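Long-range contact in 450aa long hypothetical fmu protein (Pyrococcus horikoshii, PDB 2YXL), which probably methylates cytosine at carbon 5 in RNA, as an S-adenosylmethionine-dependent enzyme of the RsmB/NOP family: residues R16-I28 / L82-V94. Numbering follows the deposited sequence.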
ATOM      1  N   ARG A  16     -13.762  12.714  16.560  1.00 34.60           N
ATOM      2  CA  ARG A  16     -14.282  11.352  16.504  1.00 34.46           C
ATOM      3  C   ARG A  16     -13.856  10.660  15.214  1.00 34.46           C
ATOM      4  O   ARG A  16     -13.730   9.434  15.171  1.00 34.59           O
ATOM      5  CB  ARG A  16     -15.807  11.343  16.634  1.00 34.51           C
ATOM      6  CG  ARG A  16     -16.331  11.846  17.978  1.00 34.35           C
ATOM      7  CD  ARG A  16     -17.840  11.687  18.089  1.00 34.33           C
ATOM      8  NE  ARG A  16     -18.545  12.622  17.215  1.00 34.71           N
ATOM      9  CZ  ARG A  16     -19.114  13.753  17.618  1.00 34.18           C
ATOM     10  NH1 ARG A  16     -19.088  14.110  18.899  1.00 33.35           N
ATOM     11  NH2 ARG A  16     -19.717  14.530  16.730  1.00 34.33           N
ATOM     12  N   ALA A  17     -13.614  11.461  14.177  1.00 34.36           N
ATOM     13  CA  ALA A  17     -13.245  10.956  12.857  1.00 34.19           C
ATOM     14  C   ALA A  17     -11.861  10.302  12.799  1.00 34.10           C
ATOM     15  O   ALA A  17     -11.746   9.168  12.326  1.00 34.11           O
ATOM     16  CB  ALA A  17     -13.372  12.061  11.803  1.00 34.24           C
ATOM     17  N   ILE A  18     -10.819  10.995  13.266  1.00 34.00           N
ATOM     18  CA  ILE A  18      -9.463  10.422  13.208  1.00 34.06           C
ATOM     19  C   ILE A  18      -9.301   9.269  14.178  1.00 34.01           C
ATOM     20  O   ILE A  18      -8.582   8.322  13.880  1.00 34.16           O
ATOM     21  CB  ILE A  18      -8.299  11.424  13.487  1.00 34.04           C
ATOM     22  CG1 ILE A  18      -8.802  12.801  13.897  1.00 34.22           C
ATOM     23  CG2 ILE A  18      -7.300  11.441  12.320  1.00 33.82           C
ATOM     24  CD1 ILE A  18      -8.935  12.949  15.383  1.00 34.60           C
ATOM     25  N   ILE A  19      -9.951   9.356  15.337  1.00 34.00           N
ATOM     26  CA  ILE A  19      -9.923   8.266  16.306  1.00 33.95           C
ATOM     27  C   ILE A  19     -10.475   6.996  15.663  1.00 34.08           C
ATOM     28  O   ILE A  19      -9.831   5.948  15.716  1.00 34.24           O
ATOM     29  CB  ILE A  19     -10.682   8.603  17.619  1.00 34.02           C
ATOM     30  CG1 ILE A  19      -9.971   9.736  18.367  1.00 33.82           C
ATOM     31  CG2 ILE A  19     -10.796   7.354  18.515  1.00 33.53           C
ATOM     32  CD1 ILE A  19     -10.759  10.320  19.526  1.00 33.78           C
ATOM     33  N   GLU A  20     -11.646   7.101  15.034  1.00 34.07           N
ATOM     34  CA  GLU A  20     -12.247   5.962  14.344  1.00 34.12           C
ATOM     35  C   GLU A  20     -11.398   5.496  13.156  1.00 34.04           C
ATOM     36  O   GLU A  20     -11.291   4.296  12.905  1.00 34.25           O
ATOM     37  CB  GLU A  20     -13.698   6.254  13.932  1.00 34.14           C
ATOM     38  CG  GLU A  20     -14.378   5.110  13.167  1.00 35.01           C
ATOM     39  CD  GLU A  20     -15.775   4.757  13.678  1.00 36.25           C
ATOM     40  OE1 GLU A  20     -16.208   3.605  13.449  1.00 36.90           O
ATOM     41  OE2 GLU A  20     -16.441   5.608  14.307  1.00 36.48           O
ATOM     42  N   ALA A  21     -10.780   6.437  12.446  1.00 33.72           N
ATOM     43  CA  ALA A  21      -9.917   6.098  11.311  1.00 33.50           C
ATOM     44  C   ALA A  21      -8.660   5.360  11.764  1.00 33.36           C
ATOM     45  O   ALA A  21      -8.236   4.395  11.125  1.00 33.23           O
ATOM     46  CB  ALA A  21      -9.549   7.349  10.515  1.00 33.35           C
ATOM     47  N   ILE A  22      -8.076   5.823  12.866  1.00 33.26           N
ATOM     48  CA  ILE A  22      -6.883   5.209  13.438  1.00 33.31           C
ATOM     49  C   ILE A  22      -7.220   3.836  14.028  1.00 33.63           C
ATOM     50  O   ILE A  22      -6.447   2.883  13.875  1.00 33.71           O
ATOM     51  CB  ILE A  22      -6.205   6.143  14.481  1.00 33.17           C
ATOM     52  CG1 ILE A  22      -5.648   7.408  13.802  1.00 33.13           C
ATOM     53  CG2 ILE A  22      -5.106   5.429  15.254  1.00 32.89           C
ATOM     54  CD1 ILE A  22      -4.619   7.165  12.690  1.00 32.40           C
ATOM     55  N   ARG A  23      -8.379   3.736  14.675  1.00 33.72           N
ATOM     56  CA  ARG A  23      -8.847   2.463  15.215  1.00 33.91           C
ATOM     57  C   ARG A  23      -9.122   1.459  14.100  1.00 34.21           C
ATOM     58  O   ARG A  23      -8.656   0.320  14.164  1.00 34.29           O
ATOM     59  CB  ARG A  23     -10.095   2.650  16.093  1.00 33.80           C
ATOM     60  CG  ARG A  23     -10.552   1.392  16.842  1.00 33.02           C
ATOM     61  CD  ARG A  23     -11.401   0.475  15.959  1.00 32.31           C
ATOM     62  NE  ARG A  23     -11.621  -0.835  16.568  1.00 32.01           N
ATOM     63  CZ  ARG A  23     -10.768  -1.855  16.504  1.00 31.75           C
ATOM     64  NH1 ARG A  23      -9.610  -1.738  15.860  1.00 31.51           N
ATOM     65  NH2 ARG A  23     -11.070  -3.000  17.100  1.00 30.99           N
ATOM     66  N   LEU A  24      -9.878   1.878  13.087  1.00 34.55           N
ATOM     67  CA  LEU A  24     -10.231   0.986  11.982  1.00 35.02           C
ATOM     68  C   LEU A  24      -9.035   0.655  11.096  1.00 35.31           C
ATOM     69  O   LEU A  24      -8.999  -0.405  10.470  1.00 35.41           O
ATOM     70  CB  LEU A  24     -11.379   1.553  11.143  1.00 34.95           C
ATOM     71  CG  LEU A  24     -12.779   1.634  11.763  1.00 35.27           C
ATOM     72  CD1 LEU A  24     -13.729   2.274  10.765  1.00 35.69           C
ATOM     73  CD2 LEU A  24     -13.307   0.277  12.207  1.00 34.81           C
ATOM     74  N   GLY A  25      -8.058   1.560  11.061  1.00 35.73           N
ATOM     75  CA  GLY A  25      -6.831   1.368  10.286  1.00 36.33           C
ATOM     76  C   GLY A  25      -6.002   0.193  10.766  1.00 36.86           C
ATOM     77  O   GLY A  25      -5.128  -0.298  10.052  1.00 36.86           O
ATOM     78  N   GLU A  26      -6.287  -0.257  11.983  1.00 37.38           N
ATOM     79  CA  GLU A  26      -5.584  -1.369  12.590  1.00 37.90           C
ATOM     80  C   GLU A  26      -6.120  -2.698  12.070  1.00 38.24           C
ATOM     81  O   GLU A  26      -5.385  -3.683  12.010  1.00 38.48           O
ATOM     82  CB  GLU A  26      -5.728  -1.298  14.107  1.00 37.84           C
ATOM     83  CG  GLU A  26      -4.525  -1.791  14.874  1.00 38.34           C
ATOM     84  CD  GLU A  26      -4.580  -1.423  16.345  1.00 39.31           C
ATOM     85  OE1 GLU A  26      -5.629  -1.656  16.987  1.00 38.87           O
ATOM     86  OE2 GLU A  26      -3.566  -0.907  16.862  1.00 40.21           O
ATOM     87  N   ILE A  27      -7.397  -2.717  11.685  1.00 38.62           N
ATOM     88  CA  ILE A  27      -8.059  -3.954  11.248  1.00 39.00           C
ATOM     89  C   ILE A  27      -8.458  -3.975   9.769  1.00 39.32           C
ATOM     90  O   ILE A  27      -8.712  -5.045   9.211  1.00 39.59           O
ATOM     91  CB  ILE A  27      -9.291  -4.310  12.132  1.00 39.01           C
ATOM     92  CG1 ILE A  27     -10.311  -3.160  12.157  1.00 39.37           C
ATOM     93  CG2 ILE A  27      -8.839  -4.699  13.542  1.00 39.04           C
ATOM     94  CD1 ILE A  27     -11.638  -3.500  12.845  1.00 39.08           C
ATOM     95  N   ILE A  28      -8.511  -2.807   9.136  1.00 39.57           N
ATOM     96  CA  ILE A  28      -8.819  -2.731   7.709  1.00 39.78           C
ATOM     97  C   ILE A  28      -7.590  -2.270   6.923  1.00 39.98           C
ATOM     98  O   ILE A  28      -7.075  -1.171   7.140  1.00 40.02           O
ATOM     99  CB  ILE A  28     -10.049  -1.827   7.421  1.00 39.81           C
ATOM    100  CG1 ILE A  28     -11.299  -2.398   8.106  1.00 39.80           C
ATOM    101  CG2 ILE A  28     -10.274  -1.680   5.912  1.00 39.59           C
ATOM    102  CD1 ILE A  28     -12.483  -1.446   8.162  1.00 39.82           C
ATOM    103  N   LEU A  82      -3.596  -2.530  25.590  1.00 30.42           N
ATOM    104  CA  LEU A  82      -4.774  -1.732  25.885  1.00 30.07           C
ATOM    105  C   LEU A  82      -5.894  -1.977  24.872  1.00 29.88           C
ATOM    106  O   LEU A  82      -5.655  -2.492  23.777  1.00 29.63           O
ATOM    107  CB  LEU A  82      -4.384  -0.247  25.884  1.00 30.21           C
ATOM    108  CG  LEU A  82      -3.996   0.529  27.154  1.00 30.29           C
ATOM    109  CD1 LEU A  82      -3.416  -0.310  28.284  1.00 29.80           C
ATOM    110  CD2 LEU A  82      -3.054   1.667  26.787  1.00 30.12           C
ATOM    111  N   ASP A  83      -7.114  -1.606  25.260  1.00 29.82           N
ATOM    112  CA  ASP A  83      -8.293  -1.596  24.383  1.00 29.74           C
ATOM    113  C   ASP A  83      -8.030  -0.778  23.102  1.00 29.54           C
ATOM    114  O   ASP A  83      -7.382   0.272  23.167  1.00 29.36           O
ATOM    115  CB  ASP A  83      -9.493  -1.037  25.166  1.00 29.82           C
ATOM    116  CG  ASP A  83     -10.663  -0.650  24.272  1.00 30.75           C
ATOM    117  OD1 ASP A  83     -10.635   0.470  23.710  1.00 32.15           O
ATOM    118  OD2 ASP A  83     -11.618  -1.452  24.148  1.00 30.76           O
ATOM    119  N   PRO A  84      -8.544  -1.250  21.942  1.00 29.42           N
ATOM    120  CA  PRO A  84      -8.268  -0.640  20.631  1.00 29.20           C
ATOM    121  C   PRO A  84      -8.710   0.823  20.503  1.00 29.39           C
ATOM    122  O   PRO A  84      -8.033   1.610  19.827  1.00 29.41           O
ATOM    123  CB  PRO A  84      -9.075  -1.504  19.654  1.00 29.05           C
ATOM    124  CG  PRO A  84      -9.378  -2.747  20.374  1.00 29.46           C
ATOM    125  CD  PRO A  84      -9.449  -2.410  21.822  1.00 29.25           C
ATOM    126  N   TRP A  85      -9.830   1.181  21.130  1.00 29.36           N
ATOM    127  CA  TRP A  85     -10.329   2.560  21.070  1.00 29.54           C
ATOM    128  C   TRP A  85      -9.469   3.479  21.922  1.00 29.58           C
ATOM    129  O   TRP A  85      -9.179   4.612  21.525  1.00 29.59           O
ATOM    130  CB  TRP A  85     -11.811   2.645  21.470  1.00 29.41           C
ATOM    131  CG  TRP A  85     -12.700   1.991  20.461  1.00 29.38           C
ATOM    132  CD1 TRP A  85     -13.212   0.726  20.517  1.00 29.13           C
ATOM    133  CD2 TRP A  85     -13.149   2.551  19.222  1.00 29.15           C
ATOM    134  NE1 TRP A  85     -13.963   0.469  19.397  1.00 29.25           N
ATOM    135  CE2 TRP A  85     -13.943   1.571  18.584  1.00 29.15           C
ATOM    136  CE3 TRP A  85     -12.964   3.788  18.590  1.00 28.96           C
ATOM    137  CZ2 TRP A  85     -14.555   1.789  17.346  1.00 29.27           C
ATOM    138  CZ3 TRP A  85     -13.573   4.004  17.355  1.00 29.23           C
ATOM    139  CH2 TRP A  85     -14.355   3.007  16.747  1.00 29.17           C
ATOM    140  N   LEU A  86      -9.054   2.978  23.086  1.00 29.47           N
ATOM    141  CA  LEU A  86      -8.139   3.709  23.954  1.00 29.47           C
ATOM    142  C   LEU A  86      -6.804   3.950  23.252  1.00 29.57           C
ATOM    143  O   LEU A  86      -6.337   5.088  23.190  1.00 29.91           O
ATOM    144  CB  LEU A  86      -7.933   2.973  25.279  1.00 29.29           C
ATOM    145  CG  LEU A  86      -7.077   3.664  26.343  1.00 29.43           C
ATOM    146  CD1 LEU A  86      -7.614   5.049  26.717  1.00 29.55           C
ATOM    147  CD2 LEU A  86      -6.982   2.783  27.578  1.00 29.52           C
ATOM    148  N   ARG A  87      -6.210   2.886  22.708  1.00 29.47           N
ATOM    149  CA  ARG A  87      -4.945   2.991  21.981  1.00 29.50           C
ATOM    150  C   ARG A  87      -5.022   4.026  20.857  1.00 29.69           C
ATOM    151  O   ARG A  87      -4.127   4.857  20.719  1.00 29.71           O
ATOM    152  CB  ARG A  87      -4.497   1.627  21.435  1.00 29.36           C
ATOM    153  CG  ARG A  87      -3.244   1.684  20.548  1.00 28.93           C
ATOM    154  CD  ARG A  87      -2.635   0.309  20.262  1.00 29.31           C
ATOM    155  NE  ARG A  87      -3.575  -0.611  19.621  1.00 28.84           N
ATOM    156  CZ  ARG A  87      -4.247  -1.570  20.258  1.00 27.57           C
ATOM    157  NH1 ARG A  87      -5.079  -2.347  19.584  1.00 27.33           N
ATOM    158  NH2 ARG A  87      -4.093  -1.755  21.563  1.00 27.00           N
ATOM    159  N   ALA A  88      -6.092   3.966  20.065  1.00 29.95           N
ATOM    160  CA  ALA A  88      -6.313   4.909  18.972  1.00 30.06           C
ATOM    161  C   ALA A  88      -6.432   6.343  19.486  1.00 30.35           C
ATOM    162  O   ALA A  88      -5.827   7.256  18.924  1.00 30.49           O
ATOM    163  CB  ALA A  88      -7.547   4.518  18.170  1.00 29.91           C
ATOM    164  N   ALA A  89      -7.193   6.537  20.562  1.00 30.56           N
ATOM    165  CA  ALA A  89      -7.363   7.870  21.141  1.00 30.79           C
ATOM    166  C   ALA A  89      -6.040   8.420  21.671  1.00 30.94           C
ATOM    167  O   ALA A  89      -5.719   9.592  21.451  1.00 31.19           O
ATOM    168  CB  ALA A  89      -8.418   7.860  22.231  1.00 30.68           C
ATOM    169  N   LEU A  90      -5.277   7.570  22.355  1.00 30.87           N
ATOM    170  CA  LEU A  90      -3.981   7.964  22.896  1.00 30.84           C
ATOM    171  C   LEU A  90      -3.008   8.358  21.781  1.00 31.06           C
ATOM    172  O   LEU A  90      -2.286   9.349  21.908  1.00 31.21           O
ATOM    173  CB  LEU A  90      -3.398   6.856  23.781  1.00 30.75           C
ATOM    174  CG  LEU A  90      -4.049   6.598  25.148  1.00 30.61           C
ATOM    175  CD1 LEU A  90      -3.426   5.394  25.817  1.00 29.61           C
ATOM    176  CD2 LEU A  90      -3.948   7.822  26.066  1.00 30.69           C
ATOM    177  N   ARG A  91      -3.015   7.603  20.683  1.00 30.97           N
ATOM    178  CA  ARG A  91      -2.176   7.910  19.523  1.00 31.23           C
ATOM    179  C   ARG A  91      -2.529   9.268  18.907  1.00 31.34           C
ATOM    180  O   ARG A  91      -1.647  10.070  18.589  1.00 31.30           O
ATOM    181  CB  ARG A  91      -2.279   6.802  18.471  1.00 31.26           C
ATOM    182  CG  ARG A  91      -1.501   5.544  18.822  1.00 31.36           C
ATOM    183  CD  ARG A  91      -1.844   4.379  17.906  1.00 31.78           C
ATOM    184  NE  ARG A  91      -0.903   3.273  18.090  1.00 32.38           N
ATOM    185  CZ  ARG A  91      -0.995   2.082  17.503  1.00 32.76           C
ATOM    186  NH1 ARG A  91      -1.998   1.800  16.678  1.00 32.62           N
ATOM    187  NH2 ARG A  91      -0.074   1.161  17.749  1.00 33.14           N
ATOM    188  N   VAL A  92      -3.825   9.513  18.757  1.00 31.40           N
ATOM    189  CA  VAL A  92      -4.335  10.768  18.232  1.00 31.40           C
ATOM    190  C   VAL A  92      -3.918  11.948  19.122  1.00 31.67           C
ATOM    191  O   VAL A  92      -3.428  12.971  18.622  1.00 31.53           O
ATOM    192  CB  VAL A  92      -5.877  10.704  18.064  1.00 31.49           C
ATOM    193  CG1 VAL A  92      -6.480  12.092  17.863  1.00 31.22           C
ATOM    194  CG2 VAL A  92      -6.246   9.780  16.906  1.00 31.14           C
ATOM    195  N   ALA A  93      -4.095  11.786  20.434  1.00 31.60           N
ATOM    196  CA  ALA A  93      -3.792  12.847  21.398  1.00 31.75           C
ATOM    197  C   ALA A  93      -2.299  13.165  21.483  1.00 31.91           C
ATOM    198  O   ALA A  93      -1.915  14.334  21.519  1.00 31.94           O
ATOM    199  CB  ALA A  93      -4.350  12.502  22.777  1.00 31.62           C
ATOM    200  N   VAL A  94      -1.467  12.125  21.511  1.00 32.18           N
ATOM    201  CA  VAL A  94      -0.012  12.292  21.577  1.00 32.44           C
ATOM    202  C   VAL A  94       0.519  12.981  20.317  1.00 32.61           C
ATOM    203  O   VAL A  94       1.359  13.878  20.402  1.00 32.69           O
ATOM    204  CB  VAL A  94       0.716  10.938  21.833  1.00 32.51           C
ATOM    205  CG1 VAL A  94       2.222  11.056  21.579  1.00 32.56           C
ATOM    206  CG2 VAL A  94       0.449  10.451  23.258  1.00 32.42           C
TER
HETATM  207  O   HOH W   1      -4.739   2.375  16.693  1.00 45.52           O
HETATM  208  O   HOH W   2      -6.617   0.811  17.726  1.00 40.41           O
HETATM  209  O   HOH W   3      -1.241  -1.287  15.617  1.00 55.95           O
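Arg23 of helix 16-24 crosses the Trp85 indole at about a right angle and runs alongside Pro84 of helix 84-94 where the two helices pack in the all-helical N-terminal part, axes 8.4 Å apart at 122°, away from the sinefungin pocket. From CB, which touches Ala88 CB at 3.8 Å, the Arg23 chain runs over one face of the indole: CG sits above the Trp85 six-membered ring, 3.7 Å from its centroid, in a CH-pi contact; the bend at chi2 (-83°) lays CD over Trp85 CZ2, and NE follows beside Trp85 NE1. The guanidinium, its plane steeply turned from the indole, takes Pro84 CB on one face. In-plane at the indole edge stands the Glu20 carboxylate, which also pairs with Arg121. Ile19 is a knob among Trp85, Ala88, Ala89 and Val92. Glu26 forms a salt-bridge network with Arg87 and Arg91; Arg87 grips its carboxylate side-on, NH1 to OE1 at 2.7 Å and NE to OE2 at 2.8 Å. A leucine in place of Arg87 would probably strip Glu26 of both strong arginine bonds, leaving its charge to water and to weakly bound Arg91, whose guanidinium also pairs with Asp68. Arg87 NH2 turns back to Leu82 O, 2.8 Å away, approaching from above the carbonyl plane.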